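Local coordinates for protein terminase, small subunit (Thermus phage G20c, PDB 6EJQ) that probably recognises the packaging initiation site on viral DNA and regulates the ATPase of the large terminase subunit, working as a ring of nine subunits, at residues L88-A93 with T105-V110; V6-R11 with Q27-D32; D10-L15 with H44-A49. One frame throughout, in Å; residues are numbered along the deposited sequence.

Interaction 1 of 3, residues L88-A93 with T105-V110; sequences LRNYNA and TPVIGV
Asn90 meets the loop 105-110 through its side-chain amide. Its OD1 accepts the backbone N-H of Ile108 at 2.9 Å between OD1 and N, in a nearly straight bond (166° at the hydrogen). The donor sits above the carbonyl plane, 51° out of it. The torsion chi1 of -80° sets the amide beside the Asn90 backbone N, where ND2 also bonds to Asn86 O, one turn back. His101 NE2 is a further partner of OD1, so the amide is fixed from both ends.

Val107 and Val110 bury the next largest areas after Asn90. Val107 packs against the helix one turn further on, with CG2 3.5 Å from Ala93 CB, a tight carbon contact. Val110 lays CG2 alongside Asn90 CB at 4.0 Å. Its backbone O lies in the plane of the Tyr91 ring, 3.7 Å from CD1 at the edge. Outside the contact, Ile115 touches both Tyr91 and Val110.

Arg89 NH2 makes a weak hydrogen bond to Thr105 OG1. Arg89 NH1 forms a salt bridge with Asp103 OD2, and Thr105 OG1 is hydrogen-bonded to Asp103 OD1. A buried amide thus fastens an irregular loop to the helix, with apolar contacts along its flanks.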
# COMPACT_ATOMS: atom_id res chain seq x y z
N LEU B 88 -3.44 22.54 15.34
CA LEU B 88 -4.71 22.73 16.05
C LEU B 88 -5.10 24.20 16.14
O LEU B 88 -6.26 24.54 15.92
CB LEU B 88 -4.63 22.23 17.49
CG LEU B 88 -5.16 20.87 17.86
CD1 LEU B 88 -5.13 20.77 19.38
CD2 LEU B 88 -6.58 20.65 17.32
N ARG B 89 -4.13 25.03 16.52
CA ARG B 89 -4.34 26.47 16.67
C ARG B 89 -4.86 27.05 15.37
O ARG B 89 -5.83 27.81 15.36
CB ARG B 89 -3.03 27.15 17.07
CG ARG B 89 -3.12 28.63 17.37
CD ARG B 89 -1.83 29.17 17.96
NE ARG B 89 -0.83 29.50 16.93
CZ ARG B 89 -0.21 30.67 16.76
NH1 ARG B 89 -0.45 31.72 17.55
NH2 ARG B 89 0.69 30.80 15.78
N ASN B 90 -4.20 26.69 14.28
CA ASN B 90 -4.61 27.13 12.96
C ASN B 90 -5.98 26.61 12.57
O ASN B 90 -6.79 27.38 12.06
CB ASN B 90 -3.56 26.75 11.92
CG ASN B 90 -2.40 27.71 11.90
OD1 ASN B 90 -2.56 28.86 11.50
ND2 ASN B 90 -1.23 27.26 12.35
N TYR B 91 -6.26 25.33 12.83
CA TYR B 91 -7.58 24.76 12.55
C TYR B 91 -8.67 25.51 13.30
O TYR B 91 -9.72 25.81 12.73
CB TYR B 91 -7.66 23.28 12.89
CG TYR B 91 -9.02 22.68 12.54
CD1 TYR B 91 -9.34 22.37 11.23
CD2 TYR B 91 -9.99 22.47 13.52
CE1 TYR B 91 -10.57 21.85 10.90
CE2 TYR B 91 -11.23 21.95 13.20
CZ TYR B 91 -11.52 21.65 11.89
OH TYR B 91 -12.75 21.13 11.53
N ASN B 92 -8.44 25.79 14.58
CA ASN B 92 -9.42 26.49 15.40
C ASN B 92 -9.59 27.93 14.96
O ASN B 92 -10.71 28.44 14.95
CB ASN B 92 -9.06 26.41 16.90
CG ASN B 92 -9.18 25.00 17.45
OD1 ASN B 92 -9.88 24.15 16.90
ND2 ASN B 92 -8.47 24.73 18.55
N ALA B 93 -8.50 28.59 14.58
CA ALA B 93 -8.57 29.95 14.05
C ALA B 93 -9.41 30.00 12.77
O ALA B 93 -10.24 30.88 12.59
CB ALA B 93 -7.18 30.50 13.79
N THR B 105 0.67 36.60 13.63
CA THR B 105 1.06 35.64 12.60
C THR B 105 -0.16 35.17 11.80
O THR B 105 -1.27 35.12 12.34
CB THR B 105 1.81 34.43 13.19
OG1 THR B 105 0.96 33.72 14.10
CG2 THR B 105 3.08 34.87 13.91
N PRO B 106 0.03 34.84 10.51
CA PRO B 106 -1.11 34.46 9.67
C PRO B 106 -1.67 33.07 9.98
O PRO B 106 -0.92 32.16 10.36
CB PRO B 106 -0.52 34.48 8.25
CG PRO B 106 0.90 34.12 8.45
CD PRO B 106 1.31 34.70 9.78
N VAL B 107 -2.99 32.93 9.83
CA VAL B 107 -3.67 31.65 9.91
C VAL B 107 -3.41 30.90 8.61
O VAL B 107 -3.72 31.40 7.53
CB VAL B 107 -5.19 31.84 10.12
CG1 VAL B 107 -5.94 30.52 9.98
CG2 VAL B 107 -5.46 32.45 11.48
N ILE B 108 -2.82 29.70 8.72
CA ILE B 108 -2.51 28.84 7.58
C ILE B 108 -3.37 27.57 7.68
O ILE B 108 -3.34 26.87 8.70
CB ILE B 108 -1.00 28.49 7.56
CG1 ILE B 108 -0.18 29.77 7.33
CG2 ILE B 108 -0.69 27.44 6.50
CD1 ILE B 108 1.28 29.65 7.68
N GLY B 109 -4.11 27.26 6.61
CA GLY B 109 -5.09 26.17 6.61
C GLY B 109 -4.49 24.80 6.89
O GLY B 109 -3.35 24.53 6.51
N VAL B 110 -5.25 23.97 7.60
CA VAL B 110 -4.85 22.61 7.98
C VAL B 110 -6.06 21.70 7.86
O VAL B 110 -7.17 22.09 8.20
CB VAL B 110 -4.34 22.55 9.44
CG1 VAL B 110 -3.92 21.13 9.80
CG2 VAL B 110 -3.17 23.49 9.64

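Interaction 2 of 3, residues V6-R11 with Q27-D32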
# COMPACT_ATOMS: atom_id res chain seq x y z
N VAL B 6 43.02 9.76 13.66
CA VAL B 6 41.68 9.16 13.59
C VAL B 6 40.79 9.92 12.59
O VAL B 6 40.04 9.30 11.84
CB VAL B 6 41.02 9.06 15.00
CG1 VAL B 6 39.57 8.61 14.91
CG2 VAL B 6 41.82 8.11 15.90
N SER B 7 40.90 11.24 12.58
CA SER B 7 40.20 12.09 11.61
C SER B 7 40.54 11.72 10.16
O SER B 7 39.66 11.75 9.29
CB SER B 7 40.53 13.57 11.86
OG SER B 7 40.00 14.40 10.85
N PHE B 8 41.80 11.37 9.92
CA PHE B 8 42.25 10.91 8.60
C PHE B 8 41.66 9.53 8.29
O PHE B 8 41.11 9.34 7.21
CB PHE B 8 43.79 10.88 8.53
CG PHE B 8 44.33 10.31 7.24
CD1 PHE B 8 44.32 11.06 6.08
CD2 PHE B 8 44.87 9.03 7.20
CE1 PHE B 8 44.83 10.54 4.90
CE2 PHE B 8 45.38 8.51 6.02
CZ PHE B 8 45.36 9.26 4.86
N ARG B 9 41.78 8.60 9.24
CA ARG B 9 41.17 7.28 9.09
C ARG B 9 39.67 7.41 8.78
O ARG B 9 39.19 6.81 7.81
CB ARG B 9 41.36 6.42 10.34
CG ARG B 9 40.85 4.99 10.15
CD ARG B 9 40.95 4.12 11.40
NE ARG B 9 40.30 4.68 12.59
CZ ARG B 9 38.98 4.83 12.76
NH1 ARG B 9 38.11 4.49 11.81
NH2 ARG B 9 38.53 5.36 13.90
N ASP B 10 38.96 8.19 9.59
CA ASP B 10 37.51 8.34 9.43
C ASP B 10 37.14 8.92 8.08
O ASP B 10 36.19 8.46 7.46
CB ASP B 10 36.91 9.21 10.54
CG ASP B 10 36.89 8.51 11.89
OD1 ASP B 10 37.12 7.28 11.95
OD2 ASP B 10 36.64 9.21 12.90
N ARG B 11 37.89 9.93 7.64
CA ARG B 11 37.60 10.59 6.38
C ARG B 11 37.91 9.71 5.14
O ARG B 11 37.19 9.80 4.14
CB ARG B 11 38.32 11.94 6.31
CG ARG B 11 37.87 12.79 5.14
CD ARG B 11 37.88 14.29 5.42
NE ARG B 11 37.68 15.04 4.18
CZ ARG B 11 36.52 15.16 3.52
NH1 ARG B 11 35.40 14.59 3.96
NH2 ARG B 11 36.49 15.87 2.39
N GLN B 27 43.94 11.64 -3.80
CA GLN B 27 44.12 13.00 -4.33
C GLN B 27 43.46 14.08 -3.46
O GLN B 27 43.99 15.18 -3.30
CB GLN B 27 43.59 13.10 -5.77
CG GLN B 27 44.40 12.33 -6.81
CD GLN B 27 43.68 12.24 -8.16
OE1 GLN B 27 43.92 13.05 -9.06
NE2 GLN B 27 42.79 11.26 -8.30
N THR B 28 42.30 13.75 -2.89
CA THR B 28 41.52 14.69 -2.09
C THR B 28 42.16 14.96 -0.73
O THR B 28 42.26 16.12 -0.31
CB THR B 28 40.07 14.17 -1.87
OG1 THR B 28 39.46 13.95 -3.15
CG2 THR B 28 39.22 15.16 -1.07
N LEU B 29 42.56 13.90 -0.04
CA LEU B 29 43.10 14.01 1.33
C LEU B 29 44.54 14.52 1.40
O LEU B 29 44.95 15.05 2.42
CB LEU B 29 42.99 12.68 2.06
CG LEU B 29 41.59 12.07 2.19
CD1 LEU B 29 41.63 10.98 3.24
CD2 LEU B 29 40.52 13.09 2.54
N SER B 30 45.30 14.36 0.32
CA SER B 30 46.60 15.02 0.19
C SER B 30 46.56 16.51 0.56
O SER B 30 47.51 17.02 1.14
CB SER B 30 47.15 14.83 -1.24
OG SER B 30 47.58 13.49 -1.45
N LEU B 31 45.44 17.17 0.25
CA LEU B 31 45.16 18.53 0.72
C LEU B 31 45.11 18.63 2.24
O LEU B 31 45.82 19.44 2.83
CB LEU B 31 43.84 19.05 0.14
CG LEU B 31 43.56 20.55 0.30
CD1 LEU B 31 44.32 21.33 -0.76
CD2 LEU B 31 42.07 20.85 0.22
N ASP B 32 44.26 17.81 2.86
CA ASP B 32 44.06 17.82 4.32
C ASP B 32 45.37 17.65 5.07
O ASP B 32 45.69 18.44 5.96
CB ASP B 32 43.10 16.71 4.77
CG ASP B 32 41.66 16.94 4.33
OD1 ASP B 32 41.46 17.47 3.21
OD2 ASP B 32 40.74 16.56 5.09
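Phe8 and Leu29 form the compact part of this contact between helices 4-17 and 22-33. Leu29 is buried and points its side chain at the first helix, where its two methyls split the work. CD1 lies 3.6 Å from Phe8 CE1, in an oblique approach to the ring. CD2 lies 3.7 Å from Arg11 CG, against the aliphatic part of the arginine. Phe8 brings its ring to Leu29 because CG is anti to the backbone N (chi1 176°), which carries the ring across to the leucine. The ring also touches Glu41 and Val45 of helix 39-53, and Leu29 reaches on to Val12 and Leu15. This corner therefore belongs to a core shared by three helices.

The other side is looser and more polar. Arg11 stretches across Leu29, and its NE faces Asp32 OD2 at 3.5 Å. This is a long, weak salt bridge with no hydrogen bond assigned to it. The carboxylate oxygen lies at the guanidinium edge, and the two planes are only 14° apart. Asp32 is exposed, so solvent would be expected to weaken the attraction. Thr28 CG2 gives only a distant contact, 4.5 Å from Arg11 NH2.

The axes of the two short segments approach to 11.4 Å and run nearly antiparallel, at 160°. This wide spacing is bridged by long side chains. Antiparallel packing of the first two helices fits the small helical N-terminal domain, whose sequence family belongs to the helix-turn-helix clan.

Interaction 3 of 3, residues D10-L15 with H44-A49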
# COMPACT_ATOMS: atom_id res chain seq x y z
N ASP B 10 38.96 8.19 9.59
CA ASP B 10 37.51 8.34 9.43
C ASP B 10 37.14 8.92 8.08
O ASP B 10 36.19 8.46 7.46
CB ASP B 10 36.91 9.21 10.54
CG ASP B 10 36.89 8.51 11.89
OD1 ASP B 10 37.12 7.28 11.95
OD2 ASP B 10 36.64 9.21 12.90
N ARG B 11 37.89 9.93 7.64
CA ARG B 11 37.60 10.59 6.38
C ARG B 11 37.91 9.71 5.14
O ARG B 11 37.19 9.80 4.14
CB ARG B 11 38.32 11.94 6.31
CG ARG B 11 37.87 12.79 5.14
CD ARG B 11 37.88 14.29 5.42
NE ARG B 11 37.68 15.04 4.18
CZ ARG B 11 36.52 15.16 3.52
NH1 ARG B 11 35.40 14.59 3.96
NH2 ARG B 11 36.49 15.87 2.39
N VAL B 12 38.94 8.86 5.21
CA VAL B 12 39.23 7.88 4.16
C VAL B 12 38.05 6.93 4.02
O VAL B 12 37.55 6.70 2.92
CB VAL B 12 40.51 7.06 4.45
CG1 VAL B 12 40.61 5.82 3.56
CG2 VAL B 12 41.75 7.92 4.27
N LEU B 13 37.64 6.37 5.16
CA LEU B 13 36.50 5.46 5.23
C LEU B 13 35.19 6.12 4.77
O LEU B 13 34.44 5.53 4.00
CB LEU B 13 36.33 4.94 6.67
CG LEU B 13 35.21 3.94 6.96
CD1 LEU B 13 35.35 2.70 6.10
CD2 LEU B 13 35.24 3.57 8.43
N LYS B 14 34.95 7.35 5.23
CA LYS B 14 33.76 8.11 4.86
C LYS B 14 33.66 8.26 3.35
O LYS B 14 32.64 7.92 2.77
CB LYS B 14 33.77 9.49 5.51
CG LYS B 14 32.50 10.29 5.27
CD LYS B 14 32.58 11.68 5.88
CE LYS B 14 31.33 12.48 5.56
NZ LYS B 14 31.47 13.94 5.86
N LEU B 15 34.72 8.76 2.73
CA LEU B 15 34.70 9.01 1.29
C LEU B 15 34.52 7.71 0.51
O LEU B 15 33.80 7.69 -0.49
CB LEU B 15 35.96 9.74 0.84
CG LEU B 15 36.14 11.17 1.37
CD1 LEU B 15 37.52 11.69 0.98
CD2 LEU B 15 35.05 12.10 0.86
N HIS B 44 45.30 0.34 2.06
CA HIS B 44 45.70 -0.23 3.35
C HIS B 44 44.86 0.33 4.49
O HIS B 44 44.51 -0.40 5.40
CB HIS B 44 47.20 0.03 3.64
CG HIS B 44 48.12 -0.87 2.87
ND1 HIS B 44 48.11 -2.24 3.01
CD2 HIS B 44 49.07 -0.59 1.95
CE1 HIS B 44 49.02 -2.77 2.21
NE2 HIS B 44 49.61 -1.79 1.56
N VAL B 45 44.54 1.61 4.42
CA VAL B 45 43.71 2.26 5.43
C VAL B 45 42.30 1.67 5.40
O VAL B 45 41.75 1.37 6.46
CB VAL B 45 43.66 3.80 5.25
CG1 VAL B 45 42.64 4.44 6.18
CG2 VAL B 45 45.05 4.41 5.49
N LEU B 46 41.74 1.49 4.20
CA LEU B 46 40.42 0.87 4.08
C LEU B 46 40.42 -0.57 4.59
O LEU B 46 39.50 -0.96 5.30
CB LEU B 46 39.90 0.93 2.65
CG LEU B 46 39.56 2.33 2.13
CD1 LEU B 46 39.31 2.28 0.63
CD2 LEU B 46 38.36 2.93 2.84
N ALA B 47 41.47 -1.32 4.25
CA ALA B 47 41.63 -2.70 4.73
C ALA B 47 41.71 -2.77 6.25
O ALA B 47 41.08 -3.64 6.85
CB ALA B 47 42.85 -3.35 4.10
N GLU B 48 42.48 -1.86 6.86
CA GLU B 48 42.56 -1.80 8.33
C GLU B 48 41.22 -1.42 8.96
O GLU B 48 40.82 -2.02 9.95
CB GLU B 48 43.64 -0.80 8.80
CG GLU B 48 45.08 -1.23 8.59
CD GLU B 48 45.44 -2.56 9.25
OE1 GLU B 48 45.24 -2.71 10.47
OE2 GLU B 48 45.94 -3.45 8.54
N ALA B 49 40.56 -0.42 8.39
CA ALA B 49 39.22 -0.03 8.84
C ALA B 49 38.19 -1.18 8.74
O ALA B 49 37.38 -1.35 9.65
CB ALA B 49 38.73 1.19 8.06
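This is a buried, wholly apolar helix-helix contact inside the N-terminal domain, joining helix 4-17 to helix 39-53. The axes of the two short segments come within 9.5 Å and cross at -91°, so the helices meet at a right angle over a small patch.

Val12 buries the largest area of any residue here. Its CG1 reaches two residues of the other helix, Val45 CG1 at 3.6 Å and Leu46 CD2 at 3.7 Å. This methyl stands anti to the Val12 backbone N (chi1 165°), which turns it onto both partners. Val45 CG1 also lies 3.8 Å from Val12 CB, so the two valines meet branch against branch. The outer part of Leu46 reaches the first helix and lays CD2 over its backbone, 3.9 Å from Leu13 CA.

Leu13 meets Ala49 at a longer distance, with CD1 4.2 Å from Ala49 CB. Beyond the contact, Leu13 touches Leu53 and also packs on Glu71 of a neighbouring subunit. Val12 also touches Val42 of helix 39-53.

No hydrogen bond or salt bridge joins the two segments. Their cohesion rests on van der Waals packing of buried, mostly branched side chains.

In the fold
Interactions 2 and 3 start from the same helix, 4-17, and share Asp10 and Arg11 within their segments. Their centres are 9 Å apart and they touch directly: Leu29 CD2 lies 3.7 Å from Leu15 CD1. Together they tie the three N-terminal helices into one core. Interaction 1 lies on the opposite side of the chain's centre, in the C-terminal domain. Its centre is about 50 Å from that of interaction 2 and 51 Å from that of interaction 3. Helix 59-95 spans much of this gap. Interactions 1 and 3 both touch the same neighbouring subunit, so both the N-terminal domain and the 105-110 region meet a neighbour in the nonamer.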